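PDB 5TZB: D-aminopeptidase from Burkholderia sp. LK4, which probably cleaves N-terminal residues, including beta-amino acids, from short peptides, as an Ntn hydrolase and beta-aminopeptidase of peptidase family S58. Local coordinates for residues Asp43-Arg48 with Ala265-Leu270; Ala84-Leu89 with Glu99-Ala104; Asp150-Asp155 with Gly188-Glu193. One frame throughout, in Å; residues are numbered along the deposited sequence.

Contact 1: residues Asp43-Arg48 with Ala265-Leu270; sequences DVPGVR and ATDAPL
V44 straddles the end of strand 260-266 with its two methyls, and van der Waals packing of these methyls on backbone and on A265 CB makes up most of the contact. CG2 of V44 rests on the backbone of A265, 3.4 Å from A265 O, and lies 3.9 Å from the methyl CB of A265. The other branch reaches further along the chain: V44 CG1 sits 3.9 Å from D267 N, over the peptide link that follows T266. With CG1 anti to the backbone N (chi1 178°), both methyls face the strand end, one for each peptide unit. P45 is at the margin, its ring carbon CD 4.2 Å from D267 OD2, the two side chains crossing obliquely.

V44 is also the first residue of a type II beta turn that runs to V47, closed by V47 N to V44 O at 3.1 Å. P45 and G46 form the corner, and the positive phi of G46 (96°) suits glycine. The turn leads the chain into strand 48-56, while strand 260-266 lies in the larger mixed sheet, between strands 213-220 and 298-305. V47 and A265 both touch F304 of the latter strand.

No hydrogen bond joins the two segments; T266 and D267 find their partners within 265-270 or on T213. T266 OG1 accepts from A268 N at 3.1 Å, nearly straight at 167°, which makes an ST turn where the strand ends, and it donates to T213 O. D267 OD1 accepts from the backbone N of the same T213.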
loop_
_atom_site.group_PDB
_atom_site.type_symbol
_atom_site.label_atom_id
_atom_site.label_comp_id
_atom_site.label_asym_id
_atom_site.label_seq_id
_atom_site.Cartn_x
_atom_site.Cartn_y
_atom_site.Cartn_z
ATOM N N ASP C 43 -1.015 -15.783 26.697
ATOM C CA ASP C 43 0.027 -16.807 26.640
ATOM C C ASP C 43 1.341 -16.223 26.101
ATOM O O ASP C 43 2.414 -16.767 26.347
ATOM C CB ASP C 43 -0.420 -17.981 25.776
ATOM C CG ASP C 43 -1.395 -18.898 26.499
ATOM O OD1 ASP C 43 -1.263 -19.071 27.730
ATOM O OD2 ASP C 43 -2.312 -19.430 25.842
ATOM N N VAL C 44 1.258 -15.099 25.386
ATOM C CA VAL C 44 2.449 -14.333 25.043
ATOM C C VAL C 44 2.875 -13.614 26.316
ATOM O O VAL C 44 2.173 -12.726 26.790
ATOM C CB VAL C 44 2.185 -13.324 23.896
ATOM C CG1 VAL C 44 3.437 -12.492 23.569
ATOM C CG2 VAL C 44 1.687 -14.056 22.649
ATOM N N PRO C 45 4.033 -13.999 26.880
ATOM C CA PRO C 45 4.417 -13.502 28.209
ATOM C C PRO C 45 4.436 -11.974 28.302
ATOM O O PRO C 45 4.971 -11.303 27.417
ATOM C CB PRO C 45 5.826 -14.081 28.405
ATOM C CG PRO C 45 5.858 -15.298 27.531
ATOM C CD PRO C 45 5.051 -14.904 26.316
ATOM N N GLY C 46 3.842 -11.432 29.363
ATOM C CA GLY C 46 3.863 -9.997 29.579
ATOM C C GLY C 46 2.614 -9.304 29.069
ATOM O O GLY C 46 2.270 -8.206 29.529
ATOM N N VAL C 47 1.946 -9.929 28.103
ATOM C CA VAL C 47 0.738 -9.355 27.526
ATOM C C VAL C 47 -0.421 -9.424 28.528
ATOM O O VAL C 47 -0.698 -10.468 29.138
ATOM C CB VAL C 47 0.381 -10.063 26.191
ATOM C CG1 VAL C 47 -0.940 -9.557 25.626
ATOM C CG2 VAL C 47 1.502 -9.868 25.183
ATOM N N ARG C 48 -1.111 -8.300 28.684
ATOM C CA ARG C 48 -2.165 -8.171 29.682
ATOM C C ARG C 48 -3.466 -7.691 29.024
ATOM O O ARG C 48 -3.423 -6.907 28.063
ATOM C CB ARG C 48 -1.735 -7.188 30.792
ATOM C CG ARG C 48 -0.506 -7.612 31.630
ATOM C CD ARG C 48 0.007 -6.470 32.523
ATOM N NE ARG C 48 0.746 -5.439 31.790
ATOM C CZ ARG C 48 0.687 -4.138 32.062
ATOM N NH1 ARG C 48 -0.123 -3.701 33.012
ATOM N NH2 ARG C 48 1.401 -3.268 31.358
ATOM N N ALA C 265 -0.577 -11.359 18.729
ATOM C CA ALA C 265 0.685 -11.130 19.447
ATOM C C ALA C 265 1.592 -12.353 19.359
ATOM O O ALA C 265 1.124 -13.506 19.311
ATOM C CB ALA C 265 0.425 -10.770 20.907
ATOM N N THR C 266 2.897 -12.111 19.369
ATOM C CA THR C 266 3.847 -13.218 19.395
ATOM C C THR C 266 5.119 -12.818 20.100
ATOM O O THR C 266 5.517 -11.650 20.047
ATOM C CB THR C 266 4.210 -13.716 17.979
ATOM O OG1 THR C 266 5.061 -14.858 18.089
ATOM C CG2 THR C 266 4.940 -12.640 17.175
ATOM N N ASP C 267 5.777 -13.789 20.737
ATOM C CA ASP C 267 7.077 -13.509 21.344
ATOM C C ASP C 267 8.214 -13.821 20.381
ATOM O O ASP C 267 9.382 -13.685 20.741
ATOM C CB ASP C 267 7.277 -14.297 22.643
ATOM C CG ASP C 267 7.182 -15.796 22.449
ATOM O OD1 ASP C 267 6.753 -16.258 21.367
ATOM O OD2 ASP C 267 7.529 -16.526 23.408
ATOM N N ALA C 268 7.873 -14.217 19.157
ATOM C CA ALA C 268 8.878 -14.344 18.107
ATOM C C ALA C 268 9.509 -12.973 17.807
ATOM O O ALA C 268 8.836 -11.952 17.883
ATOM C CB ALA C 268 8.256 -14.939 16.847
ATOM N N PRO C 269 10.816 -12.941 17.511
ATOM C CA PRO C 269 11.459 -11.661 17.169
ATOM C C PRO C 269 11.173 -11.241 15.725
ATOM O O PRO C 269 11.982 -11.497 14.843
ATOM C CB PRO C 269 12.948 -11.946 17.374
ATOM C CG PRO C 269 13.075 -13.434 17.111
ATOM C CD PRO C 269 11.790 -14.045 17.635
ATOM N N LEU C 270 9.977 -10.714 15.474
ATOM C CA LEU C 270 9.597 -10.276 14.138
ATOM C C LEU C 270 9.902 -8.806 13.919
ATOM O O LEU C 270 9.591 -7.974 14.781
ATOM C CB LEU C 270 8.107 -10.526 13.895
ATOM C CG LEU C 270 7.659 -11.993 13.842
ATOM C CD1 LEU C 270 6.176 -12.065 13.518
ATOM C CD2 LEU C 270 8.467 -12.773 12.825
#

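Contact 2: residues Ala84-Leu89 with Glu99-Ala104; sequences AGVHVL and EWIREA
Helix 98-104 lies across strand 82-88 of the larger mixed sheet, in the connection that leads to the antiparallel neighbour strand 106-107. The short segments pass 7.2 Å apart at their axes, with an angle of 113° between their directions. I101 lies closest over the strand backbone, and R102 runs along its side. CG2 of I101, anti to the backbone N, settles on the chain itself, 3.7 Å from G85 CA, and meets V86 CG1 at 3.8 Å. The longer branch turns the other way along the strand, so that I101 CD1 reaches A84 CB at 3.9 Å.

V86 divides its methyls between two helix residues. While CG1 takes I101, CG2 touches the aliphatic part of R102, 3.7 Å from R102 CG, and lies over one face of the guanidinium, toward its rim. R102 is extended from CG to NE and runs at about a right angle to V86 and V88; its NH2 comes 3.8 Å from V88 CG2. R102 NH1 pairs most strongly with E99 of the third subunit, whose R102 does the same in return, and at 3.5 Å with its own E99 OE2. The two R102 NH1 groups come close across this interface, and the carboxylates probably offset their charge. E103 reaches R277 of the second subunit and G91 N of the third.

A water donates to both A84 O and I101 O, at 2.9 Å each, and bridges the two backbones.

Strand 298-305 flanks strand 82-88, with F304 against A84 and L302 against V86; L107 of strand 106-107 packs on both A84 and I101, and H87, pointing away from helix 98-104, packs on helix 272-289.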
loop_
_atom_site.group_PDB
_atom_site.type_symbol
_atom_site.label_atom_id
_atom_site.label_comp_id
_atom_site.label_asym_id
_atom_site.label_seq_id
_atom_site.Cartn_x
_atom_site.Cartn_y
_atom_site.Cartn_z
ATOM N N ALA C 84 5.605 -3.882 15.110
ATOM C CA ALA C 84 4.208 -4.157 14.809
ATOM C C ALA C 84 3.898 -3.858 13.355
ATOM O O ALA C 84 4.673 -3.201 12.667
ATOM C CB ALA C 84 3.295 -3.356 15.733
ATOM N N GLY C 85 2.750 -4.347 12.890
ATOM C CA GLY C 85 2.327 -4.102 11.531
ATOM C C GLY C 85 0.816 -4.222 11.462
ATOM O O GLY C 85 0.189 -4.815 12.354
ATOM N N VAL C 86 0.226 -3.673 10.403
ATOM C CA VAL C 86 -1.222 -3.744 10.230
ATOM C C VAL C 86 -1.585 -4.310 8.876
ATOM O O VAL C 86 -0.836 -4.147 7.905
ATOM C CB VAL C 86 -1.888 -2.370 10.376
ATOM C CG1 VAL C 86 -1.732 -1.856 11.782
ATOM C CG2 VAL C 86 -1.311 -1.369 9.371
ATOM N N HIS C 87 -2.736 -4.981 8.807
ATOM C CA HIS C 87 -3.310 -5.316 7.519
ATOM C C HIS C 87 -4.808 -5.034 7.481
ATOM O O HIS C 87 -5.544 -5.372 8.415
ATOM C CB HIS C 87 -3.085 -6.787 7.128
ATOM C CG HIS C 87 -3.723 -7.118 5.816
ATOM N ND1 HIS C 87 -3.097 -6.882 4.607
ATOM C CD2 HIS C 87 -4.970 -7.554 5.510
ATOM C CE1 HIS C 87 -3.916 -7.199 3.621
ATOM N NE2 HIS C 87 -5.061 -7.610 4.139
ATOM N N VAL C 88 -5.257 -4.441 6.380
ATOM C CA VAL C 88 -6.672 -4.144 6.228
ATOM C C VAL C 88 -7.298 -4.968 5.105
ATOM O O VAL C 88 -6.985 -4.781 3.934
ATOM C CB VAL C 88 -6.922 -2.641 5.942
ATOM C CG1 VAL C 88 -8.411 -2.421 5.722
ATOM C CG2 VAL C 88 -6.415 -1.792 7.088
ATOM N N LEU C 89 -8.162 -5.904 5.486
ATOM C CA LEU C 89 -8.934 -6.683 4.533
ATOM C C LEU C 89 -10.073 -5.834 3.972
ATOM O O LEU C 89 -10.404 -5.943 2.798
ATOM C CB LEU C 89 -9.483 -7.967 5.197
ATOM C CG LEU C 89 -10.570 -8.809 4.516
ATOM C CD1 LEU C 89 -10.216 -9.229 3.081
ATOM C CD2 LEU C 89 -10.838 -10.058 5.383
ATOM N N GLU C 99 -1.032 5.071 11.530
ATOM C CA GLU C 99 -0.103 5.579 10.513
ATOM C C GLU C 99 1.367 5.390 10.880
ATOM O O GLU C 99 2.180 5.075 10.006
ATOM C CB GLU C 99 -0.375 7.055 10.205
ATOM C CG GLU C 99 -1.760 7.289 9.592
ATOM C CD GLU C 99 -2.054 6.429 8.349
ATOM O OE1 GLU C 99 -1.136 6.083 7.549
ATOM O OE2 GLU C 99 -3.244 6.112 8.160
ATOM N N TRP C 100 1.712 5.563 12.153
ATOM C CA TRP C 100 3.105 5.353 12.565
ATOM C C TRP C 100 3.430 3.866 12.606
ATOM O O TRP C 100 4.568 3.486 12.396
ATOM C CB TRP C 100 3.380 5.995 13.921
ATOM C CG TRP C 100 4.861 5.991 14.352
ATOM C CD1 TRP C 100 5.363 5.516 15.536
ATOM C CD2 TRP C 100 5.995 6.519 13.625
ATOM N NE1 TRP C 100 6.730 5.706 15.588
ATOM C CE2 TRP C 100 7.142 6.317 14.430
ATOM C CE3 TRP C 100 6.153 7.121 12.372
ATOM C CZ2 TRP C 100 8.428 6.721 14.027
ATOM C CZ3 TRP C 100 7.435 7.512 11.967
ATOM C CH2 TRP C 100 8.554 7.304 12.796
ATOM N N ILE C 101 2.430 3.020 12.853
ATOM C CA ILE C 101 2.653 1.579 12.726
ATOM C C ILE C 101 2.987 1.212 11.279
ATOM O O ILE C 101 3.891 0.410 11.038
ATOM C CB ILE C 101 1.442 0.755 13.192
ATOM C CG1 ILE C 101 1.125 1.043 14.656
ATOM C CG2 ILE C 101 1.711 -0.734 13.014
ATOM C CD1 ILE C 101 2.059 0.367 15.607
ATOM N N ARG C 102 2.262 1.778 10.315
ATOM C CA ARG C 102 2.596 1.575 8.897
ATOM C C ARG C 102 3.998 2.078 8.581
ATOM O O ARG C 102 4.788 1.403 7.903
ATOM C CB ARG C 102 1.603 2.307 7.971
ATOM C CG ARG C 102 0.269 1.637 7.781
ATOM C CD ARG C 102 -0.553 2.375 6.737
ATOM N NE ARG C 102 -1.747 1.620 6.335
ATOM C CZ ARG C 102 -2.967 1.776 6.845
ATOM N NH1 ARG C 102 -3.206 2.677 7.797
ATOM N NH2 ARG C 102 -3.963 1.023 6.397
ATOM N N GLU C 103 4.297 3.274 9.072
ATOM C CA GLU C 103 5.540 3.957 8.715
ATOM C C GLU C 103 6.764 3.314 9.390
ATOM O O GLU C 103 7.732 2.929 8.714
ATOM C CB GLU C 103 5.438 5.440 9.082
ATOM C CG GLU C 103 6.639 6.284 8.668
ATOM C CD GLU C 103 6.755 6.504 7.163
ATOM O OE1 GLU C 103 5.736 6.794 6.464
ATOM O OE2 GLU C 103 7.890 6.407 6.673
ATOM N N ALA C 104 6.709 3.165 10.708
ATOM C CA ALA C 104 7.901 2.741 11.443
ATOM C C ALA C 104 7.739 1.420 12.188
ATOM O O ALA C 104 8.686 0.939 12.813
ATOM C CB ALA C 104 8.316 3.823 12.403
HETATM O O HOH W 1 4.816 -2.112 9.992
#

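Contact 3: residues Asp150-Asp155 with Gly188-Glu193; sequences DGLLND and GMICHE
D150 meets M189 and G188 at the closest point of two loops, and its side chain has a partner at every atom. CB of D150 lies 3.5 Å from the methyl CE of M189 and 3.6 Å from G188 O. The torsion that sets CG between the backbone N and the carbonyl carbon (chi1 53°) keeps CG near that same methyl. At the tip, OD1 accepts from N154 ND2 at 3.0 Å; the donor stands well above the carboxylate plane, about 50° out of it. OD2 of D150 accepts a hydrogen bond from a water O 2.9 Å away, which itself accepts from G188 N, and has T65 OG1 as a further partner. Thus three groups hold the carboxylate and fix its rotation.

CB of M189 points away from 150-155, but the bend at chi2 (-53°) brings CE back onto D150. G188 lies close against CB of D150, and as a glycine it lets the loops approach. G188 O accepts a hydrogen bond from a second water at 2.6 Å, and that water accepts in turn from L153 N. Around it L153 CD1 comes to 3.6 Å from G188 O, and the two leucines close over I190 at about right angles, with L152 CD2 3.7 Å from I190 CD1.

The backbone hydrogen bond from N154 N to D150 O closes a turn in the loop after strand 144-148. Through two bridging waters this loop packs on the residues leading into a two-stranded beta hairpin, 190-191/194-195, whose H192 and E193 have left-handed backbone angles consistent with a type I' turn.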
loop_
_atom_site.group_PDB
_atom_site.type_symbol
_atom_site.label_atom_id
_atom_site.label_comp_id
_atom_site.label_asym_id
_atom_site.label_seq_id
_atom_site.Cartn_x
_atom_site.Cartn_y
_atom_site.Cartn_z
ATOM N N ASP C 150 -21.851 -1.358 17.562
ATOM C CA ASP C 150 -22.900 -1.977 18.376
ATOM C C ASP C 150 -24.211 -1.181 18.348
ATOM O O ASP C 150 -24.937 -1.151 19.328
ATOM C CB ASP C 150 -22.447 -2.152 19.840
ATOM C CG ASP C 150 -21.913 -0.856 20.478
ATOM O OD1 ASP C 150 -22.214 0.252 19.998
ATOM O OD2 ASP C 150 -21.205 -0.949 21.502
ATOM N N GLY C 151 -24.498 -0.544 17.217
ATOM C CA GLY C 151 -25.649 0.339 17.083
ATOM C C GLY C 151 -27.019 -0.278 17.299
ATOM O O GLY C 151 -27.975 0.429 17.603
ATOM N N LEU C 152 -27.122 -1.595 17.162
ATOM C CA LEU C 152 -28.409 -2.268 17.324
ATOM C C LEU C 152 -28.798 -2.440 18.794
ATOM O O LEU C 152 -29.906 -2.070 19.200
ATOM C CB LEU C 152 -28.389 -3.627 16.623
ATOM C CG LEU C 152 -29.768 -4.256 16.394
ATOM C CD1 LEU C 152 -30.635 -3.410 15.457
ATOM C CD2 LEU C 152 -29.602 -5.660 15.842
ATOM N N LEU C 153 -27.882 -2.991 19.585
ATOM C CA LEU C 153 -28.132 -3.272 20.993
ATOM C C LEU C 153 -27.727 -2.133 21.912
ATOM O O LEU C 153 -28.200 -2.055 23.039
ATOM C CB LEU C 153 -27.406 -4.560 21.418
ATOM C CG LEU C 153 -27.848 -5.854 20.733
ATOM C CD1 LEU C 153 -26.954 -7.024 21.129
ATOM C CD2 LEU C 153 -29.304 -6.141 21.118
ATOM N N ASN C 154 -26.855 -1.252 21.426
ATOM C CA ASN C 154 -26.317 -0.155 22.232
ATOM C C ASN C 154 -26.764 1.203 21.708
ATOM O O ASN C 154 -26.932 1.382 20.498
ATOM C CB ASN C 154 -24.782 -0.206 22.247
ATOM C CG ASN C 154 -24.161 0.917 23.063
ATOM O OD1 ASN C 154 -24.486 1.097 24.239
ATOM N ND2 ASN C 154 -23.291 1.701 22.429
ATOM N N ASP C 155 -26.932 2.156 22.617
ATOM C CA ASP C 155 -27.209 3.542 22.260
ATOM C C ASP C 155 -25.907 4.191 21.785
ATOM O O ASP C 155 -25.261 4.940 22.517
ATOM C CB ASP C 155 -27.803 4.283 23.465
ATOM C CG ASP C 155 -28.082 5.753 23.183
ATOM O OD1 ASP C 155 -28.296 6.118 22.007
ATOM O OD2 ASP C 155 -28.099 6.540 24.151
ATOM N N GLY C 188 -21.903 -5.309 23.244
ATOM C CA GLY C 188 -23.106 -5.228 22.436
ATOM C C GLY C 188 -22.984 -5.761 21.021
ATOM O O GLY C 188 -23.811 -5.440 20.165
ATOM N N MET C 189 -21.986 -6.608 20.779
ATOM C CA MET C 189 -21.692 -7.062 19.426
ATOM C C MET C 189 -22.447 -8.328 19.001
ATOM O O MET C 189 -22.907 -9.126 19.824
ATOM C CB MET C 189 -20.183 -7.276 19.277
ATOM C CG MET C 189 -19.376 -6.007 19.555
ATOM S SD MET C 189 -19.969 -4.613 18.561
ATOM C CE MET C 189 -19.137 -3.241 19.367
ATOM N N ILE C 190 -22.565 -8.481 17.691
ATOM C CA ILE C 190 -23.343 -9.536 17.061
ATOM C C ILE C 190 -22.514 -10.183 15.954
ATOM O O ILE C 190 -21.952 -9.486 15.112
ATOM C CB ILE C 190 -24.649 -8.965 16.486
ATOM C CG1 ILE C 190 -25.529 -8.425 17.619
ATOM C CG2 ILE C 190 -25.375 -9.999 15.641
ATOM C CD1 ILE C 190 -26.764 -7.659 17.144
ATOM N N CYS C 191 -22.420 -11.507 15.967
ATOM C CA CYS C 191 -21.583 -12.226 15.009
ATOM C C CYS C 191 -22.348 -13.390 14.379
ATOM O O CYS C 191 -22.958 -14.201 15.077
ATOM C CB CYS C 191 -20.304 -12.719 15.685
ATOM S SG CYS C 191 -19.157 -13.596 14.593
ATOM N N HIS C 192 -22.333 -13.447 13.052
ATOM C CA HIS C 192 -23.118 -14.429 12.309
ATOM C C HIS C 192 -24.574 -14.492 12.789
ATOM O O HIS C 192 -25.182 -15.565 12.865
ATOM C CB HIS C 192 -22.449 -15.807 12.374
ATOM C CG HIS C 192 -21.224 -15.904 11.513
ATOM N ND1 HIS C 192 -21.291 -15.974 10.137
ATOM C CD2 HIS C 192 -19.905 -15.939 11.827
ATOM C CE1 HIS C 192 -20.066 -16.052 9.641
ATOM N NE2 HIS C 192 -19.208 -16.040 10.646
ATOM N N GLU C 193 -25.105 -13.317 13.129
ATOM C CA GLU C 193 -26.486 -13.156 13.565
ATOM C C GLU C 193 -26.770 -13.962 14.835
ATOM O O GLU C 193 -27.913 -14.328 15.111
ATOM C CB GLU C 193 -27.440 -13.532 12.429
ATOM C CG GLU C 193 -27.142 -12.740 11.169
ATOM C CD GLU C 193 -28.069 -13.066 10.015
ATOM O OE1 GLU C 193 -27.568 -13.437 8.923
ATOM O OE2 GLU C 193 -29.288 -12.920 10.191
HETATM O O HOH W 2 -20.104 -3.372 22.600
HETATM O O HOH W 3 -25.518 -4.426 18.432
#

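How the contacts relate
Contacts 1 and 2 share the larger mixed sheet: strand 260-266 runs beside 298-305, which pairs in turn with 82-88. Their centres are 18 Å apart and their nearest atoms about 6 Å. A bound calcium ion lies on this side, about 10 Å from G85 and about 14 Å from the side chain of T266. Contact 3 is remote, its centre 30 Å from that of contact 1, across the middle of the chain, and 27 Å from that of contact 2. In this family self-cleavage frees an N-terminal nucleophile; the unmodelled stretch 247-258, just before strand 260-266, is consistent with that, so contact 1 probably lies at the far end of the strand that starts from the catalytic end.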